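Local coordinates for protein hydrogenase maturation factor (Thermoanaerobacter tengcongensis, PDB 3VTH) that probably transfers the carbamoyl group of carbamoyl phosphate, with ATP, to the C-terminal cysteine of HypE during maturation of [NiFe]-hydrogenases, at residues M597-F600 with F601-V604; E444-K447 with K448-V452; I267-P270 with E271-R274. One frame throughout, in Å; residues are numbered along the deposited sequence.

Contact 1: residues M597-F600 with F601-V604; sequences MGRF and FDAV. With AP2 (phosphomethylphosphonic acid adenosyl ester), chain H.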
loop_
_atom_site.group_PDB
_atom_site.type_symbol
_atom_site.label_atom_id
_atom_site.label_comp_id
_atom_site.label_asym_id
_atom_site.label_seq_id
_atom_site.Cartn_x
_atom_site.Cartn_y
_atom_site.Cartn_z
ATOM N N MET A 597 6.971 13.406 -16.746
ATOM C CA MET A 597 7.619 14.062 -15.604
ATOM C C MET A 597 8.766 13.211 -15.067
ATOM O O MET A 597 9.810 13.728 -14.669
ATOM C CB MET A 597 6.593 14.396 -14.505
ATOM C CG MET A 597 7.147 15.307 -13.365
ATOM S SD MET A 597 7.888 16.851 -13.953
ATOM C CE MET A 597 6.501 17.609 -14.827
ATOM N N GLY A 598 8.588 11.894 -15.086
ATOM C CA GLY A 598 9.669 10.975 -14.668
ATOM C C GLY A 598 10.936 11.102 -15.508
ATOM O O GLY A 598 12.050 11.174 -14.966
ATOM N N ARG A 599 10.777 11.131 -16.830
ATOM C CA ARG A 599 11.924 11.273 -17.717
ATOM C C ARG A 599 12.530 12.668 -17.605
ATOM O O ARG A 599 13.750 12.824 -17.718
ATOM C CB ARG A 599 11.567 10.960 -19.190
ATOM C CG ARG A 599 11.028 9.524 -19.474
ATOM C CD ARG A 599 12.013 8.365 -19.198
ATOM N NE ARG A 599 12.257 8.200 -17.765
ATOM C CZ ARG A 599 11.488 7.493 -16.931
ATOM N NH1 ARG A 599 10.418 6.836 -17.378
ATOM N NH2 ARG A 599 11.795 7.447 -15.642
ATOM N N PHE A 600 11.680 13.678 -17.409
ATOM C CA PHE A 600 12.167 15.054 -17.164
ATOM C C PHE A 600 13.114 15.052 -15.954
ATOM O O PHE A 600 14.256 15.553 -16.037
ATOM C CB PHE A 600 10.983 16.026 -16.967
ATOM C CG PHE A 600 11.313 17.501 -17.144
ATOM C CD1 PHE A 600 12.599 17.950 -17.455
ATOM C CD2 PHE A 600 10.307 18.457 -16.937
ATOM C CE1 PHE A 600 12.877 19.329 -17.604
ATOM C CE2 PHE A 600 10.580 19.835 -17.073
ATOM C CZ PHE A 600 11.874 20.269 -17.405
ATOM N N PHE A 601 12.662 14.463 -14.845
ATOM C CA PHE A 601 13.520 14.301 -13.666
ATOM C C PHE A 601 14.816 13.556 -13.991
ATOM O O PHE A 601 15.891 13.998 -13.581
ATOM C CB PHE A 601 12.779 13.592 -12.518
ATOM C CG PHE A 601 12.111 14.543 -11.561
ATOM C CD1 PHE A 601 12.593 14.686 -10.257
ATOM C CD2 PHE A 601 11.002 15.295 -11.961
ATOM C CE1 PHE A 601 11.969 15.570 -9.354
ATOM C CE2 PHE A 601 10.371 16.179 -11.065
ATOM C CZ PHE A 601 10.867 16.324 -9.764
ATOM N N ASP A 602 14.721 12.454 -14.743
ATOM C CA ASP A 602 15.935 11.684 -15.097
ATOM C C ASP A 602 16.910 12.509 -15.946
ATOM O O ASP A 602 18.127 12.434 -15.751
ATOM C CB ASP A 602 15.591 10.386 -15.830
ATOM C CG ASP A 602 14.994 9.323 -14.905
ATOM O OD1 ASP A 602 15.034 9.494 -13.664
ATOM O OD2 ASP A 602 14.467 8.323 -15.440
ATOM N N ALA A 603 16.369 13.293 -16.883
ATOM C CA ALA A 603 17.197 14.183 -17.718
ATOM C C ALA A 603 17.984 15.203 -16.875
ATOM O O ALA A 603 19.186 15.442 -17.099
ATOM C CB ALA A 603 16.327 14.899 -18.770
ATOM N N VAL A 604 17.302 15.830 -15.919
ATOM C CA VAL A 604 17.954 16.764 -14.986
ATOM C C VAL A 604 19.037 16.072 -14.168
ATOM O O VAL A 604 20.160 16.583 -14.062
ATOM C CB VAL A 604 16.937 17.431 -14.020
ATOM C CG1 VAL A 604 17.662 18.292 -12.961
ATOM C CG2 VAL A 604 15.922 18.259 -14.814
HETATM P PB AP2 H . 4.420 4.601 -14.576
HETATM O O1B AP2 H . 5.434 5.711 -14.695
HETATM O O2B AP2 H . 2.981 4.992 -14.715
HETATM O O3B AP2 H . 4.827 3.380 -15.363
HETATM C C3A AP2 H . 4.617 4.083 -12.849
HETATM P PA AP2 H . 4.097 5.307 -11.612
HETATM O O1A AP2 H . 4.156 4.468 -10.343
HETATM O O2A AP2 H . 2.844 6.086 -11.931
HETATM O "O5'" AP2 H . 5.285 6.406 -11.604
HETATM C "C5'" AP2 H . 6.548 6.007 -11.085
HETATM C "C4'" AP2 H . 7.521 7.070 -11.542
HETATM O "O4'" AP2 H . 7.317 8.263 -10.785
HETATM C "C3'" AP2 H . 8.966 6.685 -11.290
HETATM O "O3'" AP2 H . 9.435 5.784 -12.298
HETATM C "C2'" AP2 H . 9.616 8.053 -11.331
HETATM O "O2'" AP2 H . 9.819 8.374 -12.712
HETATM C "C1'" AP2 H . 8.561 8.971 -10.698
HETATM N N9 AP2 H . 8.985 9.222 -9.291
HETATM C C8 AP2 H . 9.096 8.321 -8.283
HETATM N N7 AP2 H . 9.566 8.895 -7.143
HETATM C C5 AP2 H . 9.764 10.201 -7.410
HETATM C C6 AP2 H . 10.250 11.385 -6.657
HETATM N N6 AP2 H . 10.617 11.290 -5.354
HETATM N N1 AP2 H . 10.318 12.568 -7.327
HETATM C C2 AP2 H . 9.940 12.697 -8.617
HETATM N N3 AP2 H . 9.502 11.658 -9.362
HETATM C C4 AP2 H . 9.395 10.412 -8.821
HETATM O O HOH W 1 12.416 9.280 -12.908
#
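Phe-601 meets Met-597 at its ring edge and the bound nucleotide analogue AP2 over one face, where helix 597-607 begins in the Kae1-like domain, a member of the actin-type ATPase clan. C2 of the AP2 adenine stands over the Phe-601 face, displaced toward the rim, and comes within 3.6 Å of CE1 of that residue. Met-597 supplies a Met-aromatic contact: its SD lies 88° off the ring normal and 3.9 Å from Phe-601 CE2. CG of Met-597 is anti to the backbone N (chi1 -170°), and bends at chi2 and chi3 bring SD to the ring edge.

The ribose lies against Gly-598, whose CA approaches AP2 O2' to 3.3 Å. A CB built there would clash with that O2', which is evidence that the bare backbone suits this position. Water 1 gathers three partners: it donates to Gly-598 O and, at 2.7 Å, to Asp-602 OD1, and it is hydrogen-bonded to O2'. Gly-598 O also accepts from Asp-602 N, one of four successive i to i+4 bonds of the helix.

Farther out, Phe-673 and His-674 meet the Phe-601 ring edge-to-face, while helix 551-559 packs on Arg-599. That arginine fixes the water-binding aspartate through a side-on salt bridge concentrated on one oxygen: NH2 of Arg-599 is 2.8 Å, and its NE 3.2 Å, from Asp-602 OD2, both arriving from the same face of the carboxylate plane.

Contact 2: residues E444-K447 with K448-V452; sequences ERYK and KLFRV
Tyr-446 O accepts from Phe-450 N in the last of three i to i+4 bonds of this stretch, after which Phe-450 leaves helical geometry, Arg-451 takes a left-handed backbone conformation and Val-452 N reaches back to Lys-447 O at 2.9 Å. The side chains of Tyr-446 and Phe-450 run out from the helix together, one turn apart, their rings in an offset edge-to-face pair with planes at 61°. Phe-450 CG is anti to the carbonyl carbon (chi1 -58°), which sets its ring beside Tyr-446. Phe-450 brings the edge, its CE2 3.8 Å from Tyr-446 CD1, while Leu-449 CG sits over the centre of one Phe-450 face. Beyond the pair, the Tyr-446 hydroxyl is hydrogen-bonded to His-425, and the Phe-450 ring stacks on Phe-422.

The solvent side is ionic. Lys-447 NZ meets Glu-444 OE1 at 2.8 Å in a salt bridge, on the syn side of that oxygen but tilted out of the carboxylate plane. Water 2 donates to both OE2 and O of Glu-444 while accepting from Lys-448 NZ at 3.0 Å. Arg-451 NH1 bonds weakly to the carbonyls of Lys-448 and Leu-449; its salt bridge is to Asp-148, and NH2 makes another with Glu-100.

Together the Val-452 to Lys-447 bond, the weak inner bond from Arg-451 N to Lys-448 O at 3.4 Å and the left-handed Arg-451 meet the definition of a Schellman motif, closing helix 433-449 of the Kae1-like domain.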
loop_
_atom_site.group_PDB
_atom_site.type_symbol
_atom_site.label_atom_id
_atom_site.label_comp_id
_atom_site.label_asym_id
_atom_site.label_seq_id
_atom_site.Cartn_x
_atom_site.Cartn_y
_atom_site.Cartn_z
ATOM N N GLU A 444 -7.977 -15.340 -8.148
ATOM C CA GLU A 444 -8.894 -16.459 -7.864
ATOM C C GLU A 444 -9.287 -16.476 -6.395
ATOM O O GLU A 444 -10.449 -16.693 -6.055
ATOM C CB GLU A 444 -8.296 -17.810 -8.286
ATOM C CG GLU A 444 -8.101 -17.953 -9.804
ATOM C CD GLU A 444 -9.385 -17.758 -10.603
ATOM O OE1 GLU A 444 -9.434 -16.831 -11.440
ATOM O OE2 GLU A 444 -10.354 -18.520 -10.388
ATOM N N ARG A 445 -8.328 -16.196 -5.526
ATOM C CA ARG A 445 -8.593 -16.215 -4.093
ATOM C C ARG A 445 -9.470 -15.074 -3.558
ATOM O O ARG A 445 -10.274 -15.272 -2.633
ATOM C CB ARG A 445 -7.288 -16.324 -3.324
ATOM C CG ARG A 445 -6.922 -17.793 -3.166
ATOM C CD ARG A 445 -5.474 -18.013 -3.314
ATOM N NE ARG A 445 -4.723 -17.293 -2.290
ATOM C CZ ARG A 445 -3.668 -17.797 -1.659
ATOM N NH1 ARG A 445 -3.045 -17.070 -0.757
ATOM N NH2 ARG A 445 -3.239 -19.028 -1.939
ATOM N N TYR A 446 -9.312 -13.890 -4.134
ATOM C CA TYR A 446 -10.165 -12.751 -3.794
ATOM C C TYR A 446 -11.592 -12.990 -4.302
ATOM O O TYR A 446 -12.558 -12.679 -3.607
ATOM C CB TYR A 446 -9.581 -11.448 -4.362
ATOM C CG TYR A 446 -8.609 -10.720 -3.433
ATOM C CD1 TYR A 446 -8.918 -9.453 -2.928
ATOM C CD2 TYR A 446 -7.381 -11.292 -3.078
ATOM C CE1 TYR A 446 -8.038 -8.771 -2.090
ATOM C CE2 TYR A 446 -6.473 -10.616 -2.241
ATOM C CZ TYR A 446 -6.812 -9.352 -1.759
ATOM O OH TYR A 446 -5.936 -8.677 -0.938
ATOM N N LYS A 447 -11.723 -13.548 -5.507
ATOM C CA LYS A 447 -13.052 -13.923 -6.031
ATOM C C LYS A 447 -13.778 -14.917 -5.137
ATOM O O LYS A 447 -14.981 -14.799 -4.918
ATOM C CB LYS A 447 -12.973 -14.493 -7.451
ATOM C CG LYS A 447 -12.595 -13.448 -8.522
ATOM C CD LYS A 447 -12.740 -14.007 -9.947
ATOM C CE LYS A 447 -11.813 -15.157 -10.200
ATOM N NZ LYS A 447 -11.981 -15.684 -11.589
ATOM N N LYS A 448 -13.048 -15.902 -4.634
ATOM C CA LYS A 448 -13.624 -16.871 -3.711
ATOM C C LYS A 448 -13.906 -16.239 -2.352
ATOM O O LYS A 448 -14.982 -16.410 -1.789
ATOM C CB LYS A 448 -12.684 -18.064 -3.534
ATOM C CG LYS A 448 -12.487 -18.873 -4.798
ATOM C CD LYS A 448 -11.788 -20.205 -4.496
ATOM C CE LYS A 448 -11.074 -20.722 -5.747
ATOM N NZ LYS A 448 -12.049 -21.029 -6.847
ATOM N N LEU A 449 -12.934 -15.509 -1.819
ATOM C CA LEU A 449 -13.073 -14.966 -0.473
ATOM C C LEU A 449 -14.258 -13.982 -0.377
ATOM O O LEU A 449 -15.044 -14.030 0.579
ATOM C CB LEU A 449 -11.773 -14.303 -0.022
ATOM C CG LEU A 449 -11.708 -13.855 1.446
ATOM C CD1 LEU A 449 -12.079 -14.996 2.400
ATOM C CD2 LEU A 449 -10.330 -13.330 1.747
ATOM N N PHE A 450 -14.375 -13.104 -1.374
ATOM C CA PHE A 450 -15.423 -12.086 -1.368
ATOM C C PHE A 450 -16.640 -12.388 -2.257
ATOM O O PHE A 450 -17.514 -11.531 -2.418
ATOM C CB PHE A 450 -14.820 -10.704 -1.662
ATOM C CG PHE A 450 -13.757 -10.316 -0.680
ATOM C CD1 PHE A 450 -14.075 -10.128 0.669
ATOM C CD2 PHE A 450 -12.433 -10.177 -1.085
ATOM C CE1 PHE A 450 -13.086 -9.782 1.594
ATOM C CE2 PHE A 450 -11.441 -9.840 -0.165
ATOM C CZ PHE A 450 -11.769 -9.641 1.174
ATOM N N ARG A 451 -16.694 -13.606 -2.803
ATOM C CA ARG A 451 -17.815 -14.066 -3.637
ATOM C C ARG A 451 -18.054 -13.166 -4.865
ATOM O O ARG A 451 -19.193 -12.870 -5.221
ATOM C CB ARG A 451 -19.094 -14.211 -2.802
ATOM C CG ARG A 451 -19.123 -15.461 -1.906
ATOM C CD ARG A 451 -18.334 -15.288 -0.617
ATOM N NE ARG A 451 -18.653 -16.359 0.328
ATOM C CZ ARG A 451 -17.758 -17.148 0.927
ATOM N NH1 ARG A 451 -16.452 -16.976 0.707
ATOM N NH2 ARG A 451 -18.174 -18.102 1.759
ATOM N N VAL A 452 -16.967 -12.734 -5.492
ATOM C CA VAL A 452 -17.040 -11.873 -6.663
ATOM C C VAL A 452 -16.991 -12.721 -7.939
ATOM O O VAL A 452 -16.067 -13.513 -8.145
ATOM C CB VAL A 452 -15.877 -10.829 -6.698
ATOM C CG1 VAL A 452 -16.017 -9.906 -7.904
ATOM C CG2 VAL A 452 -15.806 -10.020 -5.389
HETATM O O HOH W 2 -11.793 -18.268 -7.967
#

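Contact 3: residues I267-P270 with E271-R274; sequences IVSP and EEER
The flat carboxylate of Glu-272 receives the backbone N of Ser-269 on the anti lone pair of OE1, at 2.8 Å and nearly straight (176°), while water 3 donates to its OE2 and to Ile-267 O. Another flat group, the Arg-274 guanidinium, has Glu-271 CA at its edge, in plane.

Ser-269 returns the bond: its OG accepts from Glu-272 N at 3.0 Å. These reciprocal bonds define a capping box, with Ser-269 as N-cap of helix 270-277. A chi1 of 69° sets OG between the backbone N and the carbonyl carbon, which puts it within reach of Glu-272 N. Ser-269 OG also lies 3.2 Å from Glu-272 OE1 and 3.4 Å from Glu-271 OE1. Two carboxylates at a helix start would probably be favoured by the helix dipole. Replacing Glu-272 with an alanine here would probably leave Ser-269 N without its acceptor and water 3 without OE2, with one half of the capping box remaining.

Water 4 joins Val-268 O to Glu-273 OE1, and Ser-269 O accepts from Glu-273 N at 2.8 Å, the first i to i+4 bond of the helix. Beside it, Val-268 CG1 comes 3.7 Å from Glu-273 N.

The loop joins helix 259-265 to helix 270-277, whose start the box caps, in the telomere-recombination (YrdC-like) domain: Val-268 rests on Val-262 of the earlier helix and Leu-286 of strand 283-287, and Glu-272 lies against Leu-286 and Phe-373 of strand 370-374.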
loop_
_atom_site.group_PDB
_atom_site.type_symbol
_atom_site.label_atom_id
_atom_site.label_comp_id
_atom_site.label_asym_id
_atom_site.label_seq_id
_atom_site.Cartn_x
_atom_site.Cartn_y
_atom_site.Cartn_z
ATOM N N ILE A 267 13.421 12.429 12.135
ATOM C CA ILE A 267 12.412 13.399 12.532
ATOM C C ILE A 267 11.085 12.650 12.561
ATOM O O ILE A 267 10.751 11.947 11.609
ATOM C CB ILE A 267 12.357 14.583 11.520
ATOM C CG1 ILE A 267 13.667 15.390 11.588
ATOM C CG2 ILE A 267 11.110 15.461 11.762
ATOM C CD1 ILE A 267 13.856 16.453 10.481
ATOM N N VAL A 268 10.345 12.777 13.658
ATOM C CA VAL A 268 9.056 12.094 13.805
ATOM C C VAL A 268 8.016 13.086 14.324
ATOM O O VAL A 268 8.047 13.459 15.493
ATOM C CB VAL A 268 9.148 10.883 14.782
ATOM C CG1 VAL A 268 7.826 10.088 14.816
ATOM C CG2 VAL A 268 10.303 9.962 14.416
ATOM N N SER A 269 7.121 13.530 13.447
ATOM C CA SER A 269 6.010 14.406 13.835
ATOM C C SER A 269 4.960 13.639 14.647
ATOM O O SER A 269 4.960 12.405 14.651
ATOM C CB SER A 269 5.346 14.974 12.580
ATOM O OG SER A 269 4.668 13.931 11.885
ATOM N N PRO A 270 4.033 14.362 15.310
ATOM C CA PRO A 270 2.975 13.602 15.983
ATOM C C PRO A 270 2.134 12.727 15.035
ATOM O O PRO A 270 1.720 11.642 15.429
ATOM C CB PRO A 270 2.120 14.693 16.647
ATOM C CG PRO A 270 3.107 15.818 16.897
ATOM C CD PRO A 270 4.012 15.794 15.681
ATOM N N GLU A 271 1.896 13.198 13.806
ATOM C CA GLU A 271 1.121 12.436 12.818
ATOM C C GLU A 271 1.914 11.210 12.337
ATOM O O GLU A 271 1.352 10.143 12.142
ATOM C CB GLU A 271 0.719 13.329 11.638
ATOM C CG GLU A 271 -0.107 14.599 12.013
ATOM C CD GLU A 271 0.752 15.821 12.402
ATOM O OE1 GLU A 271 1.887 15.673 12.910
ATOM O OE2 GLU A 271 0.276 16.962 12.204
ATOM N N GLU A 272 3.228 11.354 12.176
ATOM C CA GLU A 272 4.087 10.206 11.850
ATOM C C GLU A 272 4.168 9.201 12.994
ATOM O O GLU A 272 4.170 7.982 12.776
ATOM C CB GLU A 272 5.484 10.676 11.439
ATOM C CG GLU A 272 5.541 11.262 10.023
ATOM C CD GLU A 272 6.798 12.116 9.781
ATOM O OE1 GLU A 272 7.362 12.644 10.757
ATOM O OE2 GLU A 272 7.224 12.269 8.612
ATOM N N GLU A 273 4.236 9.705 14.223
ATOM C CA GLU A 273 4.218 8.832 15.388
ATOM C C GLU A 273 2.931 8.005 15.440
ATOM O O GLU A 273 2.966 6.825 15.773
ATOM C CB GLU A 273 4.386 9.651 16.667
ATOM C CG GLU A 273 4.378 8.829 17.921
ATOM C CD GLU A 273 4.944 9.579 19.136
ATOM O OE1 GLU A 273 5.495 10.683 18.979
ATOM O OE2 GLU A 273 4.837 9.045 20.246
ATOM N N ARG A 274 1.804 8.630 15.110
ATOM C CA ARG A 274 0.521 7.931 15.057
ATOM C C ARG A 274 0.535 6.786 14.034
ATOM O O ARG A 274 0.011 5.700 14.308
ATOM C CB ARG A 274 -0.595 8.931 14.745
ATOM C CG ARG A 274 -2.008 8.373 14.787
ATOM C CD ARG A 274 -2.990 9.422 14.220
ATOM N NE ARG A 274 -3.460 9.101 12.863
ATOM C CZ ARG A 274 -2.862 9.443 11.713
ATOM N NH1 ARG A 274 -1.717 10.140 11.676
ATOM N NH2 ARG A 274 -3.431 9.078 10.567
HETATM O O HOH W 3 9.943 12.588 9.159
HETATM O O HOH W 4 6.280 13.106 17.809
#

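All three contacts are local, each within or at one end of a helix, and none touches another: the nearest atoms of contacts 1 and 3 are about 19 Å apart. Contact 1 is wholly buried and lines the AP2 pocket, with a ring and a water on the ligand and a sulfur contact and salt bridge behind them. Contact 2 is partly buried, aromatic on its inner side and ionic outward. Contact 3 is a surface one, built from serine, carboxylates and water. The last two mark a helix start at 267-274 and a helix end at 444-452, on opposite sides of the chain's centre. Contact 3 belongs to the YrdC-like domain, contacts 1 and 2 to different Kae1-like regions.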